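Local coordinates for oxysterol-binding protein homolog 3 (Saccharomyces cerevisiae, PDB 4IC4) that carries lipids in a hydrophobic pocket between membranes without vesicles, its OSBP-related domain, the part in this structure, binding phosphatidylinositol 4-phosphate, at residues A[59-62]-A[63-67]; A[69-72]-A[73-77]; A[111-114]-A[115-119]; A[286-289]-A[290-294]. All coordinates share one frame; numbering follows the deposited sequence.

Contact 1: residues A[59-62]-A[63-67]; sequences IAMP and VTSNE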
loop_
_atom_site.group_PDB
_atom_site.type_symbol
_atom_site.label_atom_id
_atom_site.label_comp_id
_atom_site.label_asym_id
_atom_site.label_seq_id
_atom_site.Cartn_x
_atom_site.Cartn_y
_atom_site.Cartn_z
ATOM N N ILE A 59 -14.402 8.740 10.416
ATOM C CA ILE A 59 -15.419 9.684 9.968
ATOM C C ILE A 59 -16.278 9.146 8.825
ATOM O O ILE A 59 -15.763 8.582 7.858
ATOM C CB ILE A 59 -14.771 11.013 9.512
ATOM C CG1 ILE A 59 -13.949 11.610 10.657
ATOM C CG2 ILE A 59 -15.844 11.994 9.059
ATOM C CD1 ILE A 59 -14.711 11.754 11.961
ATOM N N ALA A 60 -17.590 9.328 8.943
ATOM C CA ALA A 60 -18.519 8.877 7.913
ATOM C C ALA A 60 -18.320 9.763 6.690
ATOM O O ALA A 60 -18.739 10.920 6.673
ATOM C CB ALA A 60 -19.952 8.981 8.414
ATOM N N MET A 61 -17.671 9.213 5.671
ATOM C CA MET A 61 -17.398 9.956 4.451
ATOM C C MET A 61 -18.250 9.454 3.297
ATOM O O MET A 61 -18.538 8.263 3.196
ATOM C CB MET A 61 -15.922 9.811 4.073
ATOM C CG MET A 61 -14.947 10.245 5.151
ATOM S SD MET A 61 -14.829 12.031 5.298
ATOM C CE MET A 61 -13.377 12.343 4.292
ATOM N N PRO A 62 -18.669 10.362 2.405
ATOM C CA PRO A 62 -19.484 9.927 1.271
ATOM C C PRO A 62 -18.592 9.073 0.379
ATOM O O PRO A 62 -17.370 9.239 0.377
ATOM C CB PRO A 62 -19.885 11.246 0.615
ATOM C CG PRO A 62 -18.707 12.119 0.892
ATOM C CD PRO A 62 -18.400 11.808 2.338
ATOM N N VAL A 63 -19.194 8.161 -0.372
ATOM C CA VAL A 63 -18.422 7.285 -1.245
ATOM C C VAL A 63 -17.638 8.075 -2.298
ATOM O O VAL A 63 -16.655 7.585 -2.852
ATOM C CB VAL A 63 -19.341 6.254 -1.945
ATOM C CG1 VAL A 63 -20.204 6.940 -2.992
ATOM C CG2 VAL A 63 -18.505 5.149 -2.564
ATOM N N THR A 64 -18.065 9.308 -2.563
ATOM C CA THR A 64 -17.390 10.143 -3.549
ATOM C C THR A 64 -16.019 10.619 -3.071
ATOM O O THR A 64 -15.220 11.125 -3.864
ATOM C CB THR A 64 -18.252 11.363 -3.914
ATOM O OG1 THR A 64 -18.672 12.021 -2.714
ATOM C CG2 THR A 64 -19.469 10.929 -4.721
ATOM N N SER A 65 -15.748 10.455 -1.778
ATOM C CA SER A 65 -14.460 10.842 -1.206
ATOM C C SER A 65 -13.447 9.718 -1.410
ATOM O O SER A 65 -12.270 9.868 -1.087
ATOM C CB SER A 65 -14.590 11.107 0.294
ATOM O OG SER A 65 -15.476 12.179 0.567
ATOM N N ASN A 66 -13.914 8.594 -1.942
ATOM C CA ASN A 66 -13.052 7.436 -2.161
ATOM C C ASN A 66 -12.589 7.250 -3.601
ATOM O O ASN A 66 -13.104 7.877 -4.533
ATOM C CB ASN A 66 -13.794 6.153 -1.760
ATOM C CG ASN A 66 -14.126 6.096 -0.287
ATOM O OD1 ASN A 66 -15.153 5.533 0.102
ATOM N ND2 ASN A 66 -13.262 6.653 0.544
ATOM N N GLU A 67 -11.591 6.382 -3.753
ATOM C CA GLU A 67 -11.086 5.959 -5.051
ATOM C C GLU A 67 -11.533 4.490 -5.027
ATOM O O GLU A 67 -11.722 3.921 -3.947
ATOM C CB GLU A 67 -9.563 6.101 -5.153
ATOM C CG GLU A 67 -8.775 5.499 -4.016
ATOM C CD GLU A 67 -7.281 5.709 -4.178
ATOM O OE1 GLU A 67 -6.886 6.563 -5.001
ATOM O OE2 GLU A 67 -6.505 5.029 -3.476
#
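P62 and S65 close a single 3-10 turn at the end of the loop that leads into strand 66-67. The backbone N of S65 donates to P62 O over 3.0 Å at 163°, the donor lying well above the carbonyl plane, as expected for so tight a turn. The proline ring can be followed atom by atom. CB has T64 OG1 as its side-chain partner, at 3.6 Å; CG also touches that hydroxyl but comes closer to S65 OG, at 3.2 Å; CD, on the way back to the ring nitrogen, is 3.4 Å from the same S65 OG. Two hydroxyls thus border one ring, and the T64 side chain crosses it at about a right angle. S65 OG reaches the ring because it stands beside its own backbone N, chi1 -62°. M61 CB lies 4.2 Å from S65 CB, and F47 of helix 44-50 touches M61, P62 and S65. N66 continues the chain into the strand, its OD1 accepting from K342 and its ND2 donating to K118 O. I59, A60 and M61 belong to the phosphatidylinositol 4-phosphate site, and the 3-10 turn, entered from P62, carries the chain from them into strand 66-67.

Contact 2: residues A[69-72]-A[73-77]; sequences ISIL and QLISE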
loop_
_atom_site.group_PDB
_atom_site.type_symbol
_atom_site.label_atom_id
_atom_site.label_comp_id
_atom_site.label_asym_id
_atom_site.label_seq_id
_atom_site.Cartn_x
_atom_site.Cartn_y
_atom_site.Cartn_z
ATOM N N ILE A 69 -10.641 1.397 -4.690
ATOM C CA ILE A 69 -9.821 0.303 -4.154
ATOM C C ILE A 69 -9.892 0.376 -2.631
ATOM O O ILE A 69 -10.276 1.406 -2.071
ATOM C CB ILE A 69 -8.314 0.363 -4.574
ATOM C CG1 ILE A 69 -7.671 1.664 -4.095
ATOM C CG2 ILE A 69 -8.172 0.160 -6.077
ATOM C CD1 ILE A 69 -6.155 1.641 -4.204
ATOM N N SER A 70 -9.550 -0.723 -1.961
ATOM C CA SER A 70 -9.560 -0.754 -0.499
ATOM C C SER A 70 -8.157 -0.440 0.012
ATOM O O SER A 70 -7.199 -0.419 -0.764
ATOM C CB SER A 70 -9.980 -2.135 0.012
ATOM O OG SER A 70 -8.938 -3.079 -0.178
ATOM N N ILE A 71 -8.026 -0.205 1.314
ATOM C CA ILE A 71 -6.705 0.098 1.861
ATOM C C ILE A 71 -5.763 -1.093 1.679
ATOM O O ILE A 71 -4.559 -0.915 1.504
ATOM C CB ILE A 71 -6.779 0.473 3.356
ATOM C CG1 ILE A 71 -7.605 1.750 3.522
ATOM C CG2 ILE A 71 -5.366 0.682 3.915
ATOM C CD1 ILE A 71 -7.750 2.206 4.961
ATOM N N LEU A 72 -6.302 -2.308 1.718
ATOM C CA LEU A 72 -5.461 -3.486 1.519
ATOM C C LEU A 72 -4.848 -3.423 0.124
ATOM O O LEU A 72 -3.678 -3.760 -0.068
ATOM C CB LEU A 72 -6.282 -4.770 1.661
ATOM C CG LEU A 72 -6.871 -5.061 3.045
ATOM C CD1 LEU A 72 -7.776 -6.289 2.963
ATOM C CD2 LEU A 72 -5.751 -5.284 4.048
ATOM N N GLN A 73 -5.642 -2.989 -0.851
ATOM C CA GLN A 73 -5.155 -2.871 -2.218
ATOM C C GLN A 73 -4.129 -1.733 -2.327
ATOM O O GLN A 73 -3.106 -1.873 -3.001
ATOM C CB GLN A 73 -6.341 -2.669 -3.173
ATOM C CG GLN A 73 -7.209 -3.929 -3.257
ATOM C CD GLN A 73 -8.507 -3.739 -4.015
ATOM O OE1 GLN A 73 -9.284 -2.826 -3.731
ATOM N NE2 GLN A 73 -8.760 -4.621 -4.979
ATOM N N LEU A 74 -4.386 -0.617 -1.646
ATOM C CA LEU A 74 -3.456 0.509 -1.667
ATOM C C LEU A 74 -2.082 0.097 -1.144
ATOM O O LEU A 74 -1.059 0.359 -1.777
ATOM C CB LEU A 74 -3.974 1.661 -0.802
ATOM C CG LEU A 74 -2.924 2.752 -0.547
ATOM C CD1 LEU A 74 -2.626 3.481 -1.843
ATOM C CD2 LEU A 74 -3.422 3.729 0.508
ATOM N N ILE A 75 -2.053 -0.545 0.017
ATOM C CA ILE A 75 -0.776 -0.949 0.585
ATOM C C ILE A 75 -0.072 -1.999 -0.284
ATOM O O ILE A 75 1.158 -2.088 -0.285
ATOM C CB ILE A 75 -0.962 -1.438 2.029
ATOM C CG1 ILE A 75 -1.486 -0.270 2.876
ATOM C CG2 ILE A 75 0.364 -1.949 2.590
ATOM C CD1 ILE A 75 -1.786 -0.631 4.318
ATOM N N SER A 76 -0.843 -2.773 -1.044
ATOM C CA SER A 76 -0.252 -3.769 -1.936
ATOM C C SER A 76 0.566 -3.100 -3.036
ATOM O O SER A 76 1.400 -3.744 -3.671
ATOM C CB SER A 76 -1.335 -4.639 -2.579
ATOM O OG SER A 76 -1.960 -5.453 -1.607
ATOM N N GLU A 77 0.322 -1.810 -3.270
ATOM C CA GLU A 77 1.072 -1.083 -4.288
ATOM C C GLU A 77 2.520 -0.917 -3.845
ATOM O O GLU A 77 3.384 -0.522 -4.634
ATOM C CB GLU A 77 0.423 0.277 -4.567
ATOM C CG GLU A 77 -0.949 0.141 -5.215
ATOM C CD GLU A 77 -1.604 1.470 -5.533
ATOM O OE1 GLU A 77 -1.133 2.176 -6.453
ATOM O OE2 GLU A 77 -2.593 1.806 -4.854
#
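With chi1 at -68° the Q73 side chain runs extended from a CG set beside its own backbone N, and chi3 of -52° turns OE1 back toward the start of the helix. There OE1 accepts from S70 N over 2.8 Å, in the amide plane and on a lone pair. In return S70 OG, placed between its backbone N and carbonyl carbon, takes a weak bond from Q73 N at 3.4 Å; the same hydroxyl is hydrogen-bonded to S321 OG. The reciprocal pair is a capping box, with S70 as the N-cap. OE1 also lies 3.2 Å from I69 CA, with CB close behind. An alanine in place of this glutamine is likely to leave S70 N without its side-chain acceptor and open a gap beside I69.

Further along, L74 N bonds to S70 O and I75 N to I71 O, the latter nearly straight at 173°. L72 O is gripped twice by S76, through OG at 2.9 Å and N at 3.2 Å, from opposite faces of its carbonyl plane. I71 CG2 meets I75 CD1 at 3.8 Å. Separately, I69 CD1 rests 4.0 Å from L74 CB and 3.6 Å from E77 OE2, which is paired with R114; E77 OE1 is hydrogen-bonded to T302 OG1. Helix 71-76 packs against several strands: F151 and F153 of strand 150-157 touch I71, L72, I75 and S76, F128 of strand 127-132 lies against L72, Q73 and S76, and P119 of strand 118-120 meets I69, I71 and L74.

Contact 3: residues A[111-114]-A[115-119]; sequences DKTR and TLRKP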
loop_
_atom_site.group_PDB
_atom_site.type_symbol
_atom_site.label_atom_id
_atom_site.label_comp_id
_atom_site.label_asym_id
_atom_site.label_seq_id
_atom_site.Cartn_x
_atom_site.Cartn_y
_atom_site.Cartn_z
ATOM N N ASP A 111 1.150 11.909 -9.799
ATOM C CA ASP A 111 0.071 12.674 -10.410
ATOM C C ASP A 111 -0.760 13.119 -9.212
ATOM O O ASP A 111 -1.384 12.297 -8.534
ATOM C CB ASP A 111 -0.789 11.809 -11.333
ATOM C CG ASP A 111 -1.863 12.615 -12.046
ATOM O OD1 ASP A 111 -2.484 13.476 -11.389
ATOM O OD2 ASP A 111 -2.090 12.386 -13.255
ATOM N N LYS A 112 -0.748 14.420 -8.945
ATOM C CA LYS A 112 -1.470 14.989 -7.815
ATOM C C LYS A 112 -2.930 14.567 -7.712
ATOM O O LYS A 112 -3.524 14.638 -6.636
ATOM C CB LYS A 112 -1.375 16.517 -7.859
ATOM C CG LYS A 112 0.036 17.038 -7.645
ATOM C CD LYS A 112 0.102 18.555 -7.748
ATOM C CE LYS A 112 1.518 19.056 -7.507
ATOM N NZ LYS A 112 1.628 20.533 -7.664
ATOM N N THR A 113 -3.510 14.126 -8.821
ATOM C CA THR A 113 -4.905 13.701 -8.813
ATOM C C THR A 113 -5.121 12.587 -7.782
ATOM O O THR A 113 -6.167 12.522 -7.134
ATOM C CB THR A 113 -5.340 13.194 -10.206
ATOM O OG1 THR A 113 -5.064 14.202 -11.188
ATOM C CG2 THR A 113 -6.831 12.875 -10.223
ATOM N N ARG A 114 -4.120 11.725 -7.621
ATOM C CA ARG A 114 -4.213 10.604 -6.685
ATOM C C ARG A 114 -4.418 11.044 -5.236
ATOM O O ARG A 114 -4.967 10.294 -4.425
ATOM C CB ARG A 114 -2.948 9.732 -6.784
ATOM C CG ARG A 114 -3.026 8.392 -6.042
ATOM C CD ARG A 114 -3.980 7.426 -6.741
ATOM N NE ARG A 114 -4.329 6.284 -5.895
ATOM C CZ ARG A 114 -3.644 5.144 -5.819
ATOM N NH1 ARG A 114 -2.548 4.955 -6.542
ATOM N NH2 ARG A 114 -4.065 4.184 -5.006
ATOM N N THR A 115 -3.995 12.260 -4.902
ATOM C CA THR A 115 -4.137 12.744 -3.532
ATOM C C THR A 115 -5.516 13.323 -3.197
ATOM O O THR A 115 -5.767 13.695 -2.050
ATOM C CB THR A 115 -3.072 13.819 -3.206
ATOM O OG1 THR A 115 -3.348 15.008 -3.954
ATOM C CG2 THR A 115 -1.674 13.315 -3.560
ATOM N N LEU A 116 -6.407 13.378 -4.184
ATOM C CA LEU A 116 -7.748 13.937 -3.992
ATOM C C LEU A 116 -8.723 13.027 -3.243
ATOM O O LEU A 116 -9.601 13.516 -2.529
ATOM C CB LEU A 116 -8.352 14.317 -5.345
ATOM C CG LEU A 116 -7.643 15.432 -6.117
ATOM C CD1 LEU A 116 -8.171 15.485 -7.535
ATOM C CD2 LEU A 116 -7.866 16.761 -5.412
ATOM N N ARG A 117 -8.579 11.715 -3.410
ATOM C CA ARG A 117 -9.462 10.755 -2.745
ATOM C C ARG A 117 -8.677 9.726 -1.935
ATOM O O ARG A 117 -7.453 9.646 -2.039
ATOM C CB ARG A 117 -10.332 10.020 -3.769
ATOM C CG ARG A 117 -11.397 10.865 -4.458
ATOM C CD ARG A 117 -11.018 11.105 -5.899
ATOM N NE ARG A 117 -12.131 11.580 -6.712
ATOM C CZ ARG A 117 -12.016 11.926 -7.990
ATOM N NH1 ARG A 117 -10.834 11.849 -8.593
ATOM N NH2 ARG A 117 -13.077 12.346 -8.664
ATOM N N LYS A 118 -9.392 8.937 -1.134
ATOM C CA LYS A 118 -8.777 7.909 -0.296
ATOM C C LYS A 118 -9.414 6.544 -0.562
ATOM O O LYS A 118 -10.539 6.460 -1.041
ATOM C CB LYS A 118 -8.957 8.258 1.184
ATOM C CG LYS A 118 -10.389 8.131 1.681
ATOM C CD LYS A 118 -10.505 8.507 3.150
ATOM C CE LYS A 118 -11.932 8.336 3.650
ATOM N NZ LYS A 118 -12.395 6.924 3.512
ATOM N N PRO A 119 -8.691 5.456 -0.262
ATOM C CA PRO A 119 -9.259 4.124 -0.492
ATOM C C PRO A 119 -10.384 3.817 0.490
ATOM O O PRO A 119 -10.518 4.474 1.521
ATOM C CB PRO A 119 -8.068 3.191 -0.267
ATOM C CG PRO A 119 -6.877 4.055 -0.577
ATOM C CD PRO A 119 -7.257 5.372 0.058
#
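K112 O takes two bonds from T115, and this is the tight end of the contact. T115 OG1 donates over 2.7 Å in the carbonyl plane, whereas T115 N arrives from above that plane at 3.0 Å. The hydroxyl can turn back in this way because chi1 of 69° places OG1 between the threonine's own N and carbonyl carbon. Replacement by a valine would probably leave K112 O with the backbone bond alone and the 3-10 turn less firmly closed. One step on, L116 N donates to T113 O at 163°. Before the turn, D111 OD1 accepts from T113 N at 2.8 Å and from T113 OG1 at 2.7 Å, the first on its anti side and the second on its syn side; the backbone bond makes an Asx turn.

The other side is looser. T113 CG2 meets L116 CD1 at 4.0 Å and lies 4.4 Å from R117 NH1, at the edge of the guanidinium and near its plane, while the extended K112 side chain leads away from the turn. R117 N is buried and has no partner. R114 heads elsewhere, to salt bridges with E67 and E77. Short polar bonds therefore fix the backbone, with only slight apolar contact beside them, just ahead of the strand carrying the lipid-binding K118.

Contact 4: residues A[286-289]-A[290-294]; sequences GDLV and SNPKK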
loop_
_atom_site.group_PDB
_atom_site.type_symbol
_atom_site.label_atom_id
_atom_site.label_comp_id
_atom_site.label_asym_id
_atom_site.label_seq_id
_atom_site.Cartn_x
_atom_site.Cartn_y
_atom_site.Cartn_z
ATOM N N GLY A 286 6.942 3.452 -13.683
ATOM C CA GLY A 286 6.312 2.760 -14.786
ATOM C C GLY A 286 5.301 3.685 -15.435
ATOM O O GLY A 286 5.487 4.903 -15.468
ATOM N N ASP A 287 4.213 3.113 -15.932
ATOM C CA ASP A 287 3.190 3.908 -16.593
ATOM C C ASP A 287 1.944 4.153 -15.758
ATOM O O ASP A 287 1.612 3.386 -14.851
ATOM C CB ASP A 287 2.759 3.235 -17.898
ATOM C CG ASP A 287 3.917 3.006 -18.850
ATOM O OD1 ASP A 287 4.723 3.935 -19.043
ATOM O OD2 ASP A 287 4.012 1.896 -19.411
ATOM N N LEU A 288 1.265 5.246 -16.079
ATOM C CA LEU A 288 0.007 5.597 -15.444
ATOM C C LEU A 288 -1.030 5.214 -16.486
ATOM O O LEU A 288 -0.689 4.973 -17.647
ATOM C CB LEU A 288 -0.076 7.104 -15.186
ATOM C CG LEU A 288 0.903 7.702 -14.175
ATOM C CD1 LEU A 288 0.644 9.194 -14.039
ATOM C CD2 LEU A 288 0.741 7.008 -12.828
ATOM N N VAL A 289 -2.291 5.129 -16.084
ATOM C CA VAL A 289 -3.339 4.818 -17.049
ATOM C C VAL A 289 -3.462 6.020 -17.980
ATOM O O VAL A 289 -2.953 7.104 -17.682
ATOM C CB VAL A 289 -4.707 4.600 -16.369
ATOM C CG1 VAL A 289 -4.661 3.351 -15.507
ATOM C CG2 VAL A 289 -5.077 5.821 -15.522
ATOM N N SER A 290 -4.132 5.826 -19.107
ATOM C CA SER A 290 -4.326 6.913 -20.056
ATOM C C SER A 290 -5.249 7.959 -19.434
ATOM O O SER A 290 -6.175 7.614 -18.688
ATOM C CB SER A 290 -4.940 6.376 -21.349
ATOM O OG SER A 290 -6.194 5.766 -21.105
ATOM N N ASN A 291 -4.996 9.231 -19.733
ATOM C CA ASN A 291 -5.806 10.329 -19.208
ATOM C C ASN A 291 -6.001 10.166 -17.702
ATOM O O ASN A 291 -7.130 10.150 -17.210
ATOM C CB ASN A 291 -7.167 10.338 -19.907
ATOM C CG ASN A 291 -7.041 10.400 -21.413
ATOM O OD1 ASN A 291 -7.649 9.608 -22.133
ATOM N ND2 ASN A 291 -6.246 11.345 -21.899
ATOM N N PRO A 292 -4.895 10.062 -16.952
ATOM C CA PRO A 292 -4.913 9.889 -15.495
ATOM C C PRO A 292 -5.676 10.921 -14.674
ATOM O O PRO A 292 -6.163 10.612 -13.588
ATOM C CB PRO A 292 -3.430 9.845 -15.136
ATOM C CG PRO A 292 -2.805 10.714 -16.192
ATOM C CD PRO A 292 -3.512 10.247 -17.433
ATOM N N LYS A 293 -5.785 12.143 -15.184
ATOM C CA LYS A 293 -6.492 13.188 -14.458
ATOM C C LYS A 293 -7.955 12.809 -14.269
ATOM O O LYS A 293 -8.590 13.208 -13.293
ATOM C CB LYS A 293 -6.395 14.517 -15.213
ATOM C CG LYS A 293 -7.032 15.682 -14.480
ATOM C CD LYS A 293 -6.803 16.995 -15.213
ATOM C CE LYS A 293 -7.354 18.165 -14.415
ATOM N NZ LYS A 293 -7.076 19.471 -15.075
ATOM N N LYS A 294 -8.477 12.021 -15.203
ATOM C CA LYS A 294 -9.870 11.601 -15.156
ATOM C C LYS A 294 -10.035 10.229 -14.519
ATOM O O LYS A 294 -11.152 9.726 -14.406
ATOM C CB LYS A 294 -10.450 11.564 -16.569
ATOM C CG LYS A 294 -10.347 12.887 -17.316
ATOM C CD LYS A 294 -10.907 12.765 -18.720
ATOM C CE LYS A 294 -10.814 14.086 -19.462
ATOM N NZ LYS A 294 -11.547 15.167 -18.747
#
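L288, V289 and P292 make a small apolar surface contact in the loop that runs from strand 281-284 to helix 300-305 of the OSBP-related domain. The contact ends on P292, the first residue of 3-10 segment 292-294. The two halves of the loop are held to each other by van der Waals touch, since the hydrogen bonds of this region either stay within 290-294 or go to residues elsewhere in the chain. The L288 CB bond is directed toward 290-294, and CD1 reaches P292 CB at 4.3 Å. V289 approaches the same P292 CB with its CG2 branch, 4.4 Å away. Both distances are long for apolar packing, so the ring is touched lightly by two methyl groups. The valine methyl is placed by chi1 of -66°, which sets CG2 between the backbone N and the carbonyl carbon and CG1 beside the backbone N.

N291, just before the proline, has positive phi and psi, 48° and 56°, a left-handed conformation that bends the chain and brings the ring back beside the V289 carbonyl. The N291 O atom then accepts from K294 N at 3.1 Å, closing the 3-10 turn. Outside the contact, V289 pairs through its backbone with F298, and K294 with A37. L288 touches R110 and T299, while P292 lies on D111, so the loop is laid against the chain around residues 110 and 111. The nearest approach to the proline ring from 286-289 is by V289 O, 3.2 Å from P292 CD.

Overall arrangement
In chain order, contacts 1 and 2 adjoin in sequence, contact 3 follows helix 94-104, and contact 4 comes much later, after strand 281-284. Contact 2, with helix 71-76, is the most central, its centre about 5 Å from the chain centre; the others lie 14 to 18 Å from the chain centre. Contact 3 is the hub, its centre about 12 Å from those of contacts 1 and 4. R114 bridges E67 of contact 1 and E77 of contact 2, K118 pairs with S65 and E67, and D111 and T113 pack on P292 and K293 of contact 4. Contacts 1 and 4 do not touch. The phosphatidylinositol 4-phosphate residues of contacts 1 and 3 are thus linked to the buried helix.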